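Local coordinates for TfuA domain-containing protein (Methanosarcina acetivorans, PDB 6XP8) that takes part in peptide backbone thioamidation, probably as a partner of a YcaO enzyme in installing the thioamide, at residues K17-A22 / T209-I214; G45-I50 / Q201-V206; E85-G90 / K96-Y101; A113-P118 / P123-L128; T134-L139 / K147-L152. All blocks are in the same frame, centred on the assembly; numbering follows the deposited sequence.

Contact 1 of 5, residues K17-A22 / T209-I214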
# COMPACT_ATOMS: atom_id res chain seq x y z
N LYS A 17 10.90 -5.92 -10.72
CA LYS A 17 11.83 -5.88 -11.86
C LYS A 17 11.53 -6.89 -12.96
O LYS A 17 11.79 -6.62 -14.14
CB LYS A 17 13.26 -6.09 -11.40
CG LYS A 17 14.05 -4.81 -11.23
CD LYS A 17 15.32 -5.03 -10.42
CE LYS A 17 16.39 -4.02 -10.79
NZ LYS A 17 16.00 -2.60 -10.57
N LYS A 18 11.02 -8.04 -12.55
CA LYS A 18 10.69 -9.13 -13.46
C LYS A 18 9.41 -8.81 -14.23
O LYS A 18 9.31 -9.16 -15.41
CB LYS A 18 10.55 -10.44 -12.68
CG LYS A 18 11.82 -10.88 -11.96
CD LYS A 18 11.49 -11.84 -10.83
CE LYS A 18 12.74 -12.36 -10.14
NZ LYS A 18 12.40 -13.49 -9.22
N ILE A 19 8.47 -8.14 -13.56
CA ILE A 19 7.18 -7.73 -14.12
C ILE A 19 7.34 -6.57 -15.11
O ILE A 19 6.76 -6.59 -16.20
CB ILE A 19 6.15 -7.39 -13.00
CG1 ILE A 19 5.85 -8.65 -12.17
CG2 ILE A 19 4.86 -6.81 -13.57
CD1 ILE A 19 5.35 -8.37 -10.77
N LEU A 20 8.13 -5.57 -14.73
CA LEU A 20 8.41 -4.43 -15.60
C LEU A 20 9.84 -3.94 -15.41
O LEU A 20 10.24 -3.60 -14.29
CB LEU A 20 7.42 -3.28 -15.32
CG LEU A 20 7.60 -1.94 -16.04
CD1 LEU A 20 7.24 -2.05 -17.52
CD2 LEU A 20 6.77 -0.86 -15.36
N ARG A 21 10.62 -3.91 -16.50
CA ARG A 21 11.92 -3.25 -16.47
C ARG A 21 11.68 -1.75 -16.43
O ARG A 21 11.12 -1.17 -17.36
CB ARG A 21 12.82 -3.63 -17.66
CG ARG A 21 14.16 -2.89 -17.67
CD ARG A 21 14.92 -3.01 -18.98
NE ARG A 21 15.91 -4.10 -18.94
CZ ARG A 21 17.22 -3.97 -19.15
NH1 ARG A 21 17.76 -2.79 -19.44
NH2 ARG A 21 17.99 -5.04 -19.08
N ALA A 22 12.08 -1.14 -15.32
CA ALA A 22 11.97 0.29 -15.08
C ALA A 22 13.08 0.71 -14.13
O ALA A 22 13.82 -0.14 -13.61
CB ALA A 22 10.61 0.63 -14.50
N THR A 209 -0.13 -0.77 -15.35
CA THR A 209 -0.61 0.52 -15.87
C THR A 209 0.54 1.36 -16.43
O THR A 209 0.43 1.92 -17.53
CB THR A 209 -1.41 1.31 -14.80
OG1 THR A 209 -2.54 0.52 -14.40
CG2 THR A 209 -1.93 2.64 -15.35
N VAL A 210 1.64 1.43 -15.67
CA VAL A 210 2.86 2.13 -16.12
C VAL A 210 3.38 1.50 -17.42
O VAL A 210 3.71 2.22 -18.37
CB VAL A 210 3.94 2.18 -15.01
CG1 VAL A 210 5.26 2.72 -15.54
CG2 VAL A 210 3.47 3.04 -13.84
N LYS A 211 3.42 0.16 -17.45
CA LYS A 211 3.78 -0.59 -18.66
C LYS A 211 3.00 -0.12 -19.89
O LYS A 211 3.60 0.16 -20.93
CB LYS A 211 3.57 -2.10 -18.43
CG LYS A 211 4.14 -3.00 -19.52
CD LYS A 211 3.80 -4.46 -19.27
CE LYS A 211 4.64 -5.08 -18.17
NZ LYS A 211 4.26 -6.49 -17.86
N LYS A 212 1.68 -0.01 -19.74
CA LYS A 212 0.79 0.42 -20.83
C LYS A 212 1.06 1.86 -21.28
O LYS A 212 1.09 2.13 -22.49
CB LYS A 212 -0.68 0.25 -20.44
CG LYS A 212 -1.13 -1.19 -20.45
CD LYS A 212 -2.65 -1.33 -20.43
CE LYS A 212 -3.07 -2.78 -20.59
NZ LYS A 212 -2.73 -3.35 -21.93
N LEU A 213 1.29 2.76 -20.33
CA LEU A 213 1.52 4.17 -20.65
C LEU A 213 2.86 4.42 -21.33
O LEU A 213 2.96 5.32 -22.18
CB LEU A 213 1.35 5.07 -19.42
CG LEU A 213 -0.06 5.25 -18.84
CD1 LEU A 213 0.00 6.13 -17.60
CD2 LEU A 213 -1.06 5.83 -19.83
N ILE A 214 3.88 3.64 -20.97
CA ILE A 214 5.19 3.68 -21.64
C ILE A 214 5.06 3.24 -23.10
O ILE A 214 5.62 3.89 -24.00
CB ILE A 214 6.28 2.86 -20.87
CG1 ILE A 214 6.71 3.60 -19.59
CG2 ILE A 214 7.49 2.52 -21.74
CD1 ILE A 214 7.51 4.88 -19.81

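Contact 2 of 5, residues G45-I50 / Q201-V206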
# COMPACT_ATOMS: atom_id res chain seq x y z
N GLY A 45 5.54 6.14 -11.61
CA GLY A 45 4.66 5.32 -10.78
C GLY A 45 4.97 5.56 -9.32
O GLY A 45 6.10 5.35 -8.87
N ILE A 46 3.98 6.04 -8.58
CA ILE A 46 4.11 6.19 -7.13
C ILE A 46 3.35 5.04 -6.50
O ILE A 46 2.13 4.95 -6.63
CB ILE A 46 3.58 7.55 -6.60
CG1 ILE A 46 4.31 8.73 -7.29
CG2 ILE A 46 3.74 7.62 -5.09
CD1 ILE A 46 3.69 10.10 -7.01
N ILE A 47 4.08 4.13 -5.85
CA ILE A 47 3.47 3.06 -5.05
C ILE A 47 3.65 3.43 -3.58
O ILE A 47 2.69 3.82 -2.91
CB ILE A 47 4.02 1.65 -5.40
CG1 ILE A 47 3.77 1.33 -6.90
CG2 ILE A 47 3.41 0.58 -4.50
CD1 ILE A 47 4.39 0.05 -7.43
N ASP A 48 4.90 3.36 -3.11
CA ASP A 48 5.24 3.60 -1.71
C ASP A 48 5.89 4.96 -1.53
O ASP A 48 6.56 5.47 -2.43
CB ASP A 48 6.15 2.49 -1.19
CG ASP A 48 5.51 1.11 -1.32
OD1 ASP A 48 4.34 0.97 -0.92
OD2 ASP A 48 6.18 0.18 -1.82
N GLY A 49 5.67 5.53 -0.35
CA GLY A 49 6.25 6.81 0.03
C GLY A 49 6.21 7.00 1.53
O GLY A 49 5.38 6.41 2.23
N ILE A 50 7.13 7.83 2.02
CA ILE A 50 7.17 8.19 3.44
C ILE A 50 5.94 9.03 3.77
O ILE A 50 5.58 9.93 3.00
CB ILE A 50 8.52 8.88 3.80
CG1 ILE A 50 9.63 7.84 3.99
CG2 ILE A 50 8.42 9.67 5.11
CD1 ILE A 50 10.21 7.28 2.72
N GLN A 201 -1.08 -6.73 -4.62
CA GLN A 201 -1.89 -6.89 -5.82
C GLN A 201 -2.12 -5.55 -6.49
O GLN A 201 -2.05 -5.45 -7.72
CB GLN A 201 -3.21 -7.61 -5.52
CG GLN A 201 -2.98 -9.08 -5.18
CD GLN A 201 -4.25 -9.82 -4.79
OE1 GLN A 201 -5.07 -9.31 -4.01
NE2 GLN A 201 -4.41 -11.03 -5.31
N ASP A 202 -2.36 -4.52 -5.68
CA ASP A 202 -2.50 -3.17 -6.21
C ASP A 202 -1.20 -2.66 -6.81
O ASP A 202 -1.23 -1.98 -7.85
CB ASP A 202 -2.97 -2.21 -5.13
CG ASP A 202 -4.46 -2.24 -4.91
OD1 ASP A 202 -5.17 -3.14 -5.45
OD2 ASP A 202 -4.93 -1.35 -4.18
N ALA A 203 -0.08 -2.96 -6.15
CA ALA A 203 1.26 -2.60 -6.64
C ALA A 203 1.52 -3.17 -8.04
O ALA A 203 2.01 -2.46 -8.92
CB ALA A 203 2.35 -3.04 -5.67
N VAL A 204 1.19 -4.44 -8.23
CA VAL A 204 1.28 -5.09 -9.55
C VAL A 204 0.42 -4.36 -10.60
O VAL A 204 0.88 -4.14 -11.72
CB VAL A 204 1.00 -6.60 -9.45
CG1 VAL A 204 0.91 -7.25 -10.83
CG2 VAL A 204 2.12 -7.27 -8.66
N LEU A 205 -0.79 -3.96 -10.21
CA LEU A 205 -1.65 -3.16 -11.09
C LEU A 205 -1.03 -1.82 -11.50
O LEU A 205 -1.19 -1.41 -12.65
CB LEU A 205 -3.05 -2.95 -10.47
CG LEU A 205 -4.01 -4.14 -10.40
CD1 LEU A 205 -5.30 -3.70 -9.71
CD2 LEU A 205 -4.31 -4.73 -11.77
N VAL A 206 -0.30 -1.18 -10.59
CA VAL A 206 0.43 0.06 -10.91
C VAL A 206 1.49 -0.22 -11.98
O VAL A 206 1.59 0.51 -12.97
CB VAL A 206 1.06 0.74 -9.66
CG1 VAL A 206 1.87 1.96 -10.05
CG2 VAL A 206 -0.02 1.13 -8.67

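Contact 3 of 5, residues E85-G90 / K96-Y101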
# COMPACT_ATOMS: atom_id res chain seq x y z
N GLU A 85 -6.54 12.13 -3.99
CA GLU A 85 -6.51 13.58 -3.79
C GLU A 85 -6.32 14.36 -5.08
O GLU A 85 -6.72 15.52 -5.17
CB GLU A 85 -5.42 13.97 -2.79
CG GLU A 85 -5.61 13.38 -1.40
CD GLU A 85 -4.33 13.34 -0.57
OE1 GLU A 85 -3.22 13.55 -1.11
OE2 GLU A 85 -4.43 13.08 0.65
N LEU A 86 -5.70 13.73 -6.09
CA LEU A 86 -5.26 14.44 -7.29
C LEU A 86 -5.76 13.87 -8.62
O LEU A 86 -5.29 14.30 -9.69
CB LEU A 86 -3.72 14.58 -7.30
CG LEU A 86 -3.06 15.36 -6.15
CD1 LEU A 86 -1.59 15.01 -6.03
CD2 LEU A 86 -3.25 16.87 -6.29
N ASP A 87 -6.71 12.93 -8.58
CA ASP A 87 -7.25 12.33 -9.81
C ASP A 87 -7.96 13.32 -10.74
O ASP A 87 -7.90 13.18 -11.96
CB ASP A 87 -8.13 11.09 -9.55
CG ASP A 87 -9.20 11.32 -8.47
OD1 ASP A 87 -9.43 12.46 -8.03
OD2 ASP A 87 -9.81 10.31 -8.06
N THR A 88 -8.60 14.32 -10.14
CA THR A 88 -9.28 15.38 -10.89
C THR A 88 -8.29 16.31 -11.62
O THR A 88 -8.68 17.06 -12.52
CB THR A 88 -10.23 16.21 -10.00
OG1 THR A 88 -9.48 16.82 -8.93
CG2 THR A 88 -11.34 15.34 -9.41
N HIS A 89 -7.01 16.23 -11.22
CA HIS A 89 -5.93 17.03 -11.80
C HIS A 89 -5.07 16.28 -12.82
O HIS A 89 -4.13 16.86 -13.40
CB HIS A 89 -5.05 17.58 -10.68
CG HIS A 89 -5.69 18.67 -9.88
ND1 HIS A 89 -6.28 18.44 -8.66
CD2 HIS A 89 -5.84 19.99 -10.13
CE1 HIS A 89 -6.77 19.57 -8.18
NE2 HIS A 89 -6.51 20.53 -9.06
N GLY A 90 -5.36 15.00 -13.03
CA GLY A 90 -4.66 14.20 -14.04
C GLY A 90 -3.89 12.99 -13.54
O GLY A 90 -3.42 12.19 -14.34
N LYS A 96 -7.59 -1.40 -5.61
CA LYS A 96 -8.67 -1.35 -4.62
C LYS A 96 -8.47 -0.28 -3.54
O LYS A 96 -9.44 0.38 -3.13
CB LYS A 96 -8.88 -2.73 -3.97
CG LYS A 96 -9.24 -3.86 -4.94
CD LYS A 96 -10.66 -3.79 -5.48
CE LYS A 96 -11.05 -5.09 -6.18
NZ LYS A 96 -12.29 -4.96 -7.01
N VAL A 97 -7.23 -0.11 -3.08
CA VAL A 97 -6.92 0.88 -2.04
C VAL A 97 -7.28 2.29 -2.55
O VAL A 97 -7.92 3.06 -1.83
CB VAL A 97 -5.46 0.79 -1.53
CG1 VAL A 97 -5.19 1.81 -0.44
CG2 VAL A 97 -5.17 -0.60 -0.98
N TYR A 98 -6.90 2.59 -3.79
CA TYR A 98 -7.29 3.84 -4.44
C TYR A 98 -8.82 4.00 -4.48
O TYR A 98 -9.34 5.06 -4.11
CB TYR A 98 -6.72 3.94 -5.86
CG TYR A 98 -7.40 4.99 -6.71
CD1 TYR A 98 -7.26 6.36 -6.42
CD2 TYR A 98 -8.21 4.62 -7.78
CE1 TYR A 98 -7.90 7.32 -7.19
CE2 TYR A 98 -8.85 5.58 -8.57
CZ TYR A 98 -8.69 6.92 -8.26
OH TYR A 98 -9.33 7.86 -9.05
N GLU A 99 -9.51 2.97 -4.95
CA GLU A 99 -10.98 2.96 -5.02
C GLU A 99 -11.64 3.25 -3.67
O GLU A 99 -12.55 4.08 -3.59
CB GLU A 99 -11.49 1.63 -5.59
CG GLU A 99 -11.22 1.46 -7.08
CD GLU A 99 -11.36 0.03 -7.58
OE1 GLU A 99 -11.81 -0.86 -6.82
OE2 GLU A 99 -11.00 -0.21 -8.75
N TRP A 100 -11.15 2.60 -2.61
CA TRP A 100 -11.67 2.82 -1.26
C TRP A 100 -11.46 4.25 -0.75
O TRP A 100 -12.36 4.82 -0.14
CB TRP A 100 -11.09 1.81 -0.26
CG TRP A 100 -11.50 0.39 -0.49
CD1 TRP A 100 -12.71 -0.07 -0.94
CD2 TRP A 100 -10.70 -0.78 -0.25
NE1 TRP A 100 -12.71 -1.44 -1.00
CE2 TRP A 100 -11.49 -1.90 -0.59
CE3 TRP A 100 -9.39 -0.98 0.21
CZ2 TRP A 100 -11.01 -3.22 -0.48
CZ3 TRP A 100 -8.91 -2.29 0.32
CH2 TRP A 100 -9.72 -3.39 -0.03
N TYR A 101 -10.28 4.83 -1.01
CA TYR A 101 -10.01 6.23 -0.67
C TYR A 101 -10.92 7.18 -1.46
O TYR A 101 -11.52 8.09 -0.88
CB TYR A 101 -8.54 6.61 -0.93
CG TYR A 101 -7.55 6.29 0.17
CD1 TYR A 101 -7.74 6.76 1.49
CD2 TYR A 101 -6.39 5.56 -0.11
CE1 TYR A 101 -6.82 6.46 2.49
CE2 TYR A 101 -5.46 5.27 0.88
CZ TYR A 101 -5.68 5.73 2.18
OH TYR A 101 -4.76 5.44 3.16

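Contact 4 of 5, residues A113-P118 / P123-L128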
# COMPACT_ATOMS: atom_id res chain seq x y z
N ALA A 113 -0.05 2.72 6.30
CA ALA A 113 1.26 2.86 6.95
C ALA A 113 1.83 1.52 7.43
O ALA A 113 1.10 0.70 8.01
CB ALA A 113 1.17 3.84 8.11
N VAL A 114 3.11 1.30 7.16
CA VAL A 114 3.86 0.12 7.64
C VAL A 114 5.24 0.51 8.15
O VAL A 114 5.90 1.40 7.60
CB VAL A 114 4.04 -1.00 6.57
CG1 VAL A 114 2.76 -1.79 6.40
CG2 VAL A 114 4.52 -0.46 5.22
N SER A 115 5.68 -0.15 9.22
CA SER A 115 7.07 -0.06 9.63
C SER A 115 7.91 -0.92 8.68
O SER A 115 7.44 -1.96 8.19
CB SER A 115 7.26 -0.48 11.09
OG SER A 115 7.08 -1.88 11.23
N THR A 116 9.12 -0.46 8.39
CA THR A 116 9.96 -1.13 7.39
C THR A 116 11.40 -1.24 7.87
O THR A 116 11.82 -0.47 8.75
CB THR A 116 9.95 -0.40 6.02
OG1 THR A 116 10.43 0.94 6.19
CG2 THR A 116 8.56 -0.38 5.39
N ASN A 117 12.12 -2.20 7.31
CA ASN A 117 13.57 -2.24 7.37
C ASN A 117 14.09 -1.09 6.50
O ASN A 117 13.83 -1.08 5.29
CB ASN A 117 14.09 -3.60 6.85
CG ASN A 117 15.60 -3.73 6.93
OD1 ASN A 117 16.34 -3.03 6.25
ND2 ASN A 117 16.07 -4.66 7.76
N PRO A 118 14.80 -0.11 7.10
CA PRO A 118 15.23 1.08 6.35
C PRO A 118 16.28 0.81 5.27
O PRO A 118 16.42 1.62 4.34
CB PRO A 118 15.81 1.99 7.44
CG PRO A 118 16.21 1.07 8.54
CD PRO A 118 15.18 -0.03 8.53
N PRO A 123 8.77 -4.72 4.57
CA PRO A 123 7.91 -4.37 5.70
C PRO A 123 8.14 -5.28 6.90
O PRO A 123 8.41 -6.47 6.73
CB PRO A 123 6.49 -4.59 5.16
CG PRO A 123 6.63 -4.46 3.69
CD PRO A 123 7.97 -5.08 3.38
N ILE A 124 8.05 -4.69 8.09
CA ILE A 124 8.07 -5.43 9.34
C ILE A 124 6.63 -5.68 9.78
O ILE A 124 6.24 -6.82 10.08
CB ILE A 124 8.87 -4.67 10.44
CG1 ILE A 124 10.29 -4.28 9.96
CG2 ILE A 124 8.89 -5.45 11.76
CD1 ILE A 124 11.18 -5.42 9.49
N SER A 125 5.84 -4.61 9.79
CA SER A 125 4.44 -4.69 10.20
C SER A 125 3.49 -4.96 9.02
O SER A 125 3.92 -5.01 7.86
CB SER A 125 4.04 -3.43 10.96
OG SER A 125 3.98 -2.30 10.11
N VAL A 126 2.21 -5.13 9.35
CA VAL A 126 1.16 -5.43 8.38
C VAL A 126 0.25 -4.20 8.22
O VAL A 126 -0.21 -3.64 9.23
CB VAL A 126 0.31 -6.65 8.83
CG1 VAL A 126 -0.76 -6.99 7.80
CG2 VAL A 126 1.20 -7.86 9.07
N PRO A 127 -0.01 -3.77 6.96
CA PRO A 127 -0.91 -2.64 6.76
C PRO A 127 -2.34 -2.99 7.11
O PRO A 127 -2.77 -4.14 6.91
CB PRO A 127 -0.78 -2.36 5.26
CG PRO A 127 -0.44 -3.68 4.67
CD PRO A 127 0.40 -4.39 5.68
N LEU A 128 -3.06 -2.02 7.66
CA LEU A 128 -4.46 -2.19 8.04
C LEU A 128 -5.35 -2.68 6.90
O LEU A 128 -6.22 -3.51 7.13
CB LEU A 128 -5.01 -0.90 8.66
CG LEU A 128 -6.40 -0.90 9.31
CD1 LEU A 128 -6.55 -1.99 10.37
CD2 LEU A 128 -6.65 0.47 9.93
O HOH W 1 1.31 -1.43 9.72
O HOH W 2 -1.64 0.40 8.51

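Contact 5 of 5, residues T134-L139 / K147-L152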
# COMPACT_ATOMS: atom_id res chain seq x y z
N THR A 134 -7.85 -9.70 4.94
CA THR A 134 -7.50 -11.02 5.46
C THR A 134 -8.51 -11.48 6.52
O THR A 134 -8.91 -12.64 6.51
CB THR A 134 -6.04 -11.07 5.96
OG1 THR A 134 -5.17 -10.74 4.87
CG2 THR A 134 -5.66 -12.46 6.46
N LEU A 135 -8.95 -10.56 7.40
CA LEU A 135 -10.02 -10.87 8.35
C LEU A 135 -11.36 -11.18 7.67
O LEU A 135 -12.10 -12.05 8.15
CB LEU A 135 -10.19 -9.77 9.41
CG LEU A 135 -9.12 -9.68 10.51
CD1 LEU A 135 -9.40 -8.48 11.41
CD2 LEU A 135 -9.02 -10.95 11.35
N LYS A 136 -11.65 -10.49 6.57
CA LYS A 136 -12.82 -10.79 5.74
C LYS A 136 -12.76 -12.20 5.15
O LYS A 136 -13.74 -12.94 5.21
CB LYS A 136 -13.02 -9.74 4.64
CG LYS A 136 -13.84 -8.56 5.12
CD LYS A 136 -13.76 -7.38 4.16
CE LYS A 136 -14.55 -6.20 4.72
NZ LYS A 136 -14.64 -5.07 3.74
N ALA A 137 -11.60 -12.56 4.60
CA ALA A 137 -11.36 -13.91 4.05
C ALA A 137 -11.45 -14.99 5.13
O ALA A 137 -12.01 -16.06 4.89
CB ALA A 137 -10.02 -13.97 3.34
N ALA A 138 -10.91 -14.70 6.32
CA ALA A 138 -11.01 -15.60 7.48
C ALA A 138 -12.45 -15.86 7.91
O ALA A 138 -12.81 -17.00 8.23
CB ALA A 138 -10.20 -15.05 8.64
N LEU A 139 -13.26 -14.79 7.91
CA LEU A 139 -14.70 -14.87 8.17
C LEU A 139 -15.42 -15.76 7.15
O LEU A 139 -16.31 -16.53 7.51
CB LEU A 139 -15.32 -13.46 8.21
CG LEU A 139 -16.82 -13.25 8.46
CD1 LEU A 139 -17.21 -13.55 9.90
CD2 LEU A 139 -17.22 -11.84 8.09
N LYS A 147 -18.69 -11.39 15.40
CA LYS A 147 -18.28 -10.73 16.64
C LYS A 147 -16.75 -10.71 16.78
O LYS A 147 -16.17 -9.67 17.12
CB LYS A 147 -18.93 -11.39 17.87
CG LYS A 147 -18.76 -10.63 19.19
CD LYS A 147 -19.40 -11.38 20.35
CE LYS A 147 -19.00 -10.79 21.71
NZ LYS A 147 -19.76 -9.56 22.06
N GLU A 148 -16.12 -11.85 16.50
CA GLU A 148 -14.66 -12.01 16.55
C GLU A 148 -13.95 -11.18 15.48
O GLU A 148 -12.94 -10.54 15.77
CB GLU A 148 -14.27 -13.49 16.42
CG GLU A 148 -14.53 -14.30 17.68
CD GLU A 148 -14.63 -15.80 17.43
OE1 GLU A 148 -14.70 -16.24 16.26
OE2 GLU A 148 -14.64 -16.54 18.43
N HIS A 149 -14.49 -11.20 14.26
CA HIS A 149 -14.03 -10.35 13.17
C HIS A 149 -14.03 -8.88 13.58
O HIS A 149 -13.00 -8.21 13.47
CB HIS A 149 -14.89 -10.54 11.91
CG HIS A 149 -14.63 -9.54 10.84
ND1 HIS A 149 -15.25 -8.31 10.80
CD2 HIS A 149 -13.81 -9.58 9.76
CE1 HIS A 149 -14.82 -7.63 9.75
NE2 HIS A 149 -13.95 -8.38 9.10
N ASN A 150 -15.18 -8.41 14.06
CA ASN A 150 -15.35 -7.00 14.43
C ASN A 150 -14.46 -6.58 15.60
O ASN A 150 -13.90 -5.48 15.59
CB ASN A 150 -16.82 -6.69 14.75
CG ASN A 150 -17.74 -6.87 13.54
OD1 ASN A 150 -17.29 -7.09 12.41
ND2 ASN A 150 -19.04 -6.78 13.79
N ALA A 151 -14.31 -7.47 16.59
CA ALA A 151 -13.47 -7.21 17.76
C ALA A 151 -12.00 -7.12 17.38
O ALA A 151 -11.29 -6.20 17.82
CB ALA A 151 -13.68 -8.26 18.85
N LEU A 152 -11.54 -8.05 16.54
CA LEU A 152 -10.15 -8.06 16.09
C LEU A 152 -9.81 -6.91 15.15
O LEU A 152 -8.70 -6.38 15.18
CB LEU A 152 -9.78 -9.40 15.45
CG LEU A 152 -9.70 -10.59 16.41
CD1 LEU A 152 -9.55 -11.88 15.61
CD2 LEU A 152 -8.59 -10.46 17.44

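Contact 1 of 5, residues K17-A22 / T209-I214
Lys211 gives the contact its one hydrogen bond: its ammonium NZ donates to the backbone carbonyl of Ile19, with NZ 3.0 Å from Ile19 O. The nitrogen comes in tilted 26° from the plane of that carbonyl, and the C=O...N angle is 151°. Helix 13-19 is ending here, and the lysine takes up a carbonyl at its last turn. The Lys211 chain leaves its helix with CG anti to the backbone N and then bends at chi3 (-76°), which turns CE and NZ onto the carbonyl.

Apolar contact comes from Leu20, whose two methyls divide the work. CD1 lies against the lysine stem, 3.8 Å from Lys211 CB, the two side chains running past each other in opposite directions. CD2 meets Val210 CG1 at 3.9 Å, and these side chains cross at about a right angle. Val210, buried, also rests on Ala3, Ile5, Val43 and Val73 of the sheet. The next carbonyl, Leu20 O, is hydrogen-bonded to the hydroxyl of Tyr24.

Helix 198-215 thus packs on one face of the parallel sheet, running roughly antiparallel to its strands, and touches the turn between helix 13-19 and strand 23-25, the layered packing of an alpha/beta domain.

Contact 2 of 5, residues G45-I50 / Q201-V206
Ile47 packs by apolar contact alone against one flank of helix 198-215, filling the gap between Ala203 and Val206, which sit one turn apart. Its CG1 presses on Val206 CG1 at 3.7 Å, and the two side chains slide past each other in opposite directions. The branch methyl CG2 serves the other neighbour, lying 3.9 Å from Ala203 CB. Because CG1 is anti to the carbonyl carbon (chi1 -59°) and CG2 anti to the backbone N, CG1 is turned to Val206 and CG2 to Ala203, while the end methyl CD1 touches both. CD1 comes up to the helix backbone at Ala203 O, 3.8 Å away.

A lighter contact is made by Gly45, whose CA is 4.4 Å from Val206 CG1. Gly45 CA is 6.8 Å from Val206 CA, and Ile47 CA comes nearer still, 6.3 Å from Ala203 CA.

Strand 43-46 is the middle strand of the five-stranded parallel sheet, and Ile47 follows its C-terminal end, where loops gather in alpha/beta folds of this kind. Backbone hydrogen bonds tie Gly45 to Val4 and Phe6 and Ile46 to Val73, so the strand is bonded on both flanks while the helix covers one face.

Polar groups flank the apolar patch. Asp48 is gripped by Thr7, Ser10 and the backbone N of Asn9. On the helix, the carboxylate of Asp202 accepts from the backbone N of Lys96 and of Val97.

Contact 3 of 5, residues E85-G90 / K96-Y101
Tyr98 brings the hydroxyl end of its ring up to the Asp87 carboxylate, and this is where the two segments meet. The phenol OH donates a hydrogen bond to Asp87 OD2, with OH 2.7 Å from OD2. The oxygen receives it on its anti lone pair, the one turned away from OD1. OD2 stands at the ring edge, near the ring plane, 3.7 Å from Tyr98 CE1, while the carboxylate plane is turned 83° from the ring. Asp87 CB also touches the hydroxyl, 3.5 Å from Tyr98 OH.

With CG between the backbone N and the carbonyl carbon (chi1 49°), the carboxylate of Asp87 is swung across to the tyrosine. Tyr98 itself is buried, its ring lying against Ala83. A phenylalanine here would probably leave the carboxylate of Asp87 without its phenol donor.

Asp87 opens a short 3-10 turn after helix 78-86, and Tyr98 is in the first turn of helix 96-102. The bond ties the 3-10 turn to helix 96-102, with the short edge strand 92-93 between them in the chain: a helix-strand-helix connection at the border of the parallel sheet.

Contact 4 of 5, residues A113-P118 / P123-L128
The Pro127 ring has Val114 alongside it, the two side chains pointing the same way: Val114 CG1 touches the ring at CD, 3.6 Å away, and also lies close to Pro127 N and CB. CG1 takes this place because it is anti to the carbonyl carbon of Val114 (chi1 -77°). The Pro123 ring stands at the other end, where its CA makes a CA-H...O contact with Ser115 O, and Thr116 CG2 approaches the same CA.

Ser115 and Ser125 hold the middle. Ile124 N donates to Ser115 O at 2.8 Å, nearly straight at the hydrogen (169°). In return Ser115 N donates to the side-chain oxygen Ser125 OG at 2.9 Å, so the return bond runs to a side chain and not to a backbone carbonyl. Ser125 N makes weak bonds to both oxygens of Ser115.

The two segments are the arms of a long irregular loop between helices 96-102 and 128-140, joined by a single beta bridge, Thr116 with Pro123. At the tip, Asn117 OD1 accepts from the backbone N atoms of Asp119 and Thr120. Farther down, Pro127 is the N-cap residue of helix 128-140.

Two waters fill in where the arms part. One lies within hydrogen-bonding distance of Ala113 O, Val126 O and Ser125 OG, with more acceptors around it than its protons can serve. The other donates to Ala113 O and accepts from Leu128 N, 2.9 Å away, at the first turn of the helix. Ile124 CG1 packs over the Asn117 backbone, 3.8 Å from Asn117 N.

Contact 5 of 5, residues T134-L139 / K147-L152
His149 ND1 donates to the side-chain oxygen of the next residue, 2.9 Å from Asn150 OD1 and 167° at the hydrogen. The oxygen lies within 3° of the ring plane, so the bond fixes both the rotation of the imidazole and which nitrogen faces Asn150. With its ND1 side held there, the ring presents its CD2-NE2 edge to the other helix. CG is anti to the backbone N (chi1 170°), which carries the ring toward helix 128-140.

That edge meets backbone as much as side chain. His149 CD2 sits 3.4 Å from Leu135 O, a carbonyl already bonded to Leu139 N within its helix, and 3.6 Å from Leu135 CB. NE2 is 4.0 Å from Lys136 CG, whose chain crosses the histidine at a slant and runs on extended. Leu139 CD1 approaches the CB of His149.

Helices 128-140 and 146-157 form an antiparallel helical hairpin; over residues 134-139 and 147-152 their axes approach to 10.1 Å and run nearly antiparallel, with His149 the largest contributor between them. A smaller residue such as an alanine here would probably open a gap against Leu135 and leave the side chain of Asn150 without its imidazole partner, free to turn.

Toward the interior, Leu135 CD1 packs on Leu152 CB at 4.2 Å. Helix 181-193 covers this side, its Leu187 touching both Ala138 and Leu152. Glu148 forms a salt bridge with Lys183 of the same helix.

In the fold
Contacts 1 and 2 share helix 198-215, the last of the chain, and lie about 12 Å apart, centre to centre, on the parallel sheet; they touch through Val210 with Gly45 and Ile19 with Val204. Contact 3, about 13 Å from contact 2 between centres, joins that helix through the Asp202 carboxylate and the start of helix 96-102. Contacts 3, 4 and 5 follow in series along the chain, all nested inside the loops closed by contacts 1 and 2. Contact 5, in the helical part, is centred about 35 Å from contact 1, on the opposite side of the chain's centre. The last helix thus comes back to pack on the parallel sheet built from residues 3-93.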